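Local coordinates for protein Pbp related beta-lactamase (Pyrococcus abyssi, PDB 2QMI) that is a self-compartmentalizing archaeal peptidase of the penicillin-binding protein and beta-lactamase family, assembled as an octamer and probably using a serine nucleophile, at residues L105-G110 and E282-G287. Numbering follows the deposited sequence.
Sequences LTHSSG and EGYGYG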
ATOM      1  N   LEU A 105      -6.423  20.533  48.498  1.00 20.50           N
ATOM      2  CA  LEU A 105      -7.773  20.918  48.090  1.00 20.52           C
ATOM      3  C   LEU A 105      -7.746  21.981  46.997  1.00 19.73           C
ATOM      4  O   LEU A 105      -8.603  21.998  46.114  1.00 20.49           O
ATOM      5  CB  LEU A 105      -8.547  21.469  49.292  1.00 20.33           C
ATOM      6  CG  LEU A 105      -8.999  20.510  50.393  1.00 20.19           C
ATOM      7  CD1 LEU A 105      -9.448  21.312  51.615  1.00 21.07           C
ATOM      8  CD2 LEU A 105     -10.126  19.626  49.870  1.00 20.48           C
ATOM      9  N   THR A 106      -6.755  22.866  47.068  1.00 19.11           N
ATOM     10  CA  THR A 106      -6.620  23.956  46.115  1.00 19.30           C
ATOM     11  C   THR A 106      -5.636  23.710  44.970  1.00 19.92           C
ATOM     12  O   THR A 106      -5.408  24.599  44.150  1.00 20.67           O
ATOM     13  CB  THR A 106      -6.200  25.254  46.844  1.00 19.04           C
ATOM     14  OG1 THR A 106      -4.998  25.016  47.583  1.00 19.92           O
ATOM     15  CG2 THR A 106      -7.290  25.706  47.802  1.00 17.59           C
ATOM     16  N   HIS A 107      -5.066  22.510  44.901  1.00 19.42           N
ATOM     17  CA  HIS A 107      -4.099  22.192  43.856  1.00 19.22           C
ATOM     18  C   HIS A 107      -2.967  23.203  43.906  1.00 20.12           C
ATOM     19  O   HIS A 107      -2.530  23.695  42.867  1.00 20.39           O
ATOM     20  CB  HIS A 107      -4.743  22.253  42.471  1.00 19.24           C
ATOM     21  CG  HIS A 107      -5.864  21.284  42.277  1.00 19.06           C
ATOM     22  ND1 HIS A 107      -5.669  19.923  42.195  1.00 18.80           N
ATOM     23  CD2 HIS A 107      -7.196  21.482  42.138  1.00 18.46           C
ATOM     24  CE1 HIS A 107      -6.832  19.324  42.014  1.00 19.67           C
ATOM     25  NE2 HIS A 107      -7.775  20.249  41.976  1.00 19.39           N
ATOM     26  N   SER A 108      -2.508  23.520  45.115  1.00 21.27           N
ATOM     27  CA  SER A 108      -1.420  24.479  45.299  1.00 22.53           C
ATOM     28  C   SER A 108      -0.187  23.903  46.011  1.00 22.37           C
ATOM     29  O   SER A 108       0.667  24.661  46.479  1.00 23.34           O
ATOM     30  CB  SER A 108      -1.924  25.715  46.067  1.00 21.96           C
ATOM     31  OG  SER A 108      -2.262  25.413  47.405  1.00 21.53           O
ATOM     32  N   SER A 109      -0.086  22.576  46.087  1.00 21.92           N
ATOM     33  CA  SER A 109       1.053  21.942  46.747  1.00 23.27           C
ATOM     34  C   SER A 109       2.392  22.407  46.171  1.00 24.00           C
ATOM     35  O   SER A 109       3.424  22.361  46.849  1.00 23.01           O
ATOM     36  CB  SER A 109       0.963  20.418  46.637  1.00 22.68           C
ATOM     37  OG  SER A 109       1.086  19.986  45.296  1.00 21.79           O
ATOM     38  N   GLY A 110       2.367  22.855  44.918  1.00 23.48           N
ATOM     39  CA  GLY A 110       3.582  23.314  44.268  1.00 23.36           C
ATOM     40  C   GLY A 110       4.143  22.235  43.364  1.00 22.96           C
ATOM     41  O   GLY A 110       5.127  22.440  42.659  1.00 22.92           O
ATOM     42  N   GLU A 282     -11.744  33.671  37.096  1.00 28.57           N
ATOM     43  CA  GLU A 282     -12.182  32.439  37.741  1.00 27.26           C
ATOM     44  C   GLU A 282     -11.038  31.854  38.564  1.00 25.08           C
ATOM     45  O   GLU A 282      -9.873  31.979  38.194  1.00 25.57           O
ATOM     46  CB  GLU A 282     -12.668  31.409  36.708  1.00 25.92           C
ATOM     47  CG  GLU A 282     -12.064  31.531  35.336  1.00 26.49           C
ATOM     48  CD  GLU A 282     -12.820  32.509  34.445  1.00 26.04           C
ATOM     49  OE1 GLU A 282     -14.039  32.318  34.238  1.00 23.00           O
ATOM     50  OE2 GLU A 282     -12.185  33.462  33.945  1.00 25.56           O
ATOM     51  N   GLY A 283     -11.381  31.230  39.686  1.00 24.05           N
ATOM     52  CA  GLY A 283     -10.379  30.638  40.551  1.00 22.23           C
ATOM     53  C   GLY A 283     -10.787  29.256  41.028  1.00 22.33           C
ATOM     54  O   GLY A 283     -11.692  28.636  40.463  1.00 22.25           O
ATOM     55  N   TYR A 284     -10.119  28.765  42.066  1.00 20.32           N
ATOM     56  CA  TYR A 284     -10.418  27.447  42.599  1.00 20.10           C
ATOM     57  C   TYR A 284     -10.694  27.502  44.097  1.00 20.18           C
ATOM     58  O   TYR A 284      -9.973  28.157  44.852  1.00 19.66           O
ATOM     59  CB  TYR A 284      -9.247  26.481  42.335  1.00 19.42           C
ATOM     60  CG  TYR A 284      -9.669  25.029  42.187  1.00 19.01           C
ATOM     61  CD1 TYR A 284     -10.184  24.553  40.980  1.00 18.42           C
ATOM     62  CD2 TYR A 284      -9.578  24.136  43.260  1.00 19.32           C
ATOM     63  CE1 TYR A 284     -10.602  23.222  40.840  1.00 19.35           C
ATOM     64  CE2 TYR A 284      -9.996  22.801  43.135  1.00 19.40           C
ATOM     65  CZ  TYR A 284     -10.508  22.355  41.923  1.00 21.15           C
ATOM     66  OH  TYR A 284     -10.940  21.053  41.794  1.00 21.65           O
ATOM     67  N   GLY A 285     -11.757  26.816  44.507  1.00 19.60           N
ATOM     68  CA  GLY A 285     -12.124  26.739  45.906  1.00 19.04           C
ATOM     69  C   GLY A 285     -11.794  25.328  46.362  1.00 19.64           C
ATOM     70  O   GLY A 285     -10.675  24.868  46.162  1.00 20.29           O
ATOM     71  N   TYR A 286     -12.746  24.631  46.973  1.00 20.40           N
ATOM     72  CA  TYR A 286     -12.495  23.258  47.411  1.00 20.61           C
ATOM     73  C   TYR A 286     -13.220  22.256  46.501  1.00 21.62           C
ATOM     74  O   TYR A 286     -14.414  21.991  46.679  1.00 19.56           O
ATOM     75  CB  TYR A 286     -12.936  23.065  48.866  1.00 19.42           C
ATOM     76  CG  TYR A 286     -12.062  23.770  49.887  1.00 21.38           C
ATOM     77  CD1 TYR A 286     -10.788  24.230  49.552  1.00 20.78           C
ATOM     78  CD2 TYR A 286     -12.498  23.948  51.199  1.00 20.89           C
ATOM     79  CE1 TYR A 286      -9.975  24.849  50.496  1.00 22.24           C
ATOM     80  CE2 TYR A 286     -11.695  24.563  52.151  1.00 21.50           C
ATOM     81  CZ  TYR A 286     -10.435  25.013  51.797  1.00 22.83           C
ATOM     82  OH  TYR A 286      -9.632  25.629  52.744  1.00 24.06           O
ATOM     83  N   GLY A 287     -12.489  21.703  45.531  1.00 20.96           N
ATOM     84  CA  GLY A 287     -13.079  20.748  44.602  1.00 21.48           C
ATOM     85  C   GLY A 287     -14.203  21.434  43.849  1.00 22.63           C
ATOM     86  O   GLY A 287     -15.213  20.826  43.501  1.00 23.38           O
TER
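A buried contact built on an edge-to-face ring pair, H107 with Y284, and a CH-pi contact, L105 with Y286, joins the end of helix 101-105 and the turn that follows it to strand 283-284 and the loop just after it, inside the beta-lactamase-like domain. H107 presents its ring edge to the face of Y284 in an offset pair, with the planes at 68° and the centroids 4.7 Å apart. Its CD2 lies over that face, displaced toward the rim, 3.3 Å from Y284 CE2, while H107 NE2 makes a weak, bent hydrogen bond to Y284 OH (3.3 Å). The main partner of the tyrosine hydroxyl is H302 NE2. Positive phi at H107, part of a Schellman motif, turns the chain out of the helix here.

At the helix end of the contact, L105 CD1 lies over the centre of the Y286 ring, 3.6 Å from the centroid, and L105 CB packs on Y286 CD1. T106 CG2 approaches the edge of that ring, 3.9 Å from Y286 CE1; chi1 of 56° sets this methyl anti to the carbonyl carbon, and OG1 turns back toward H102 O and H103 O. Y286 OH bonds to H102 ND1.

Y284 also touches K62 of a probable SxxK motif, consistent with a place beside the active site. Helix 61-74 packs against L105 and both tyrosines, and strand 289-291 flanks strand 283-284 in the antiparallel sheet.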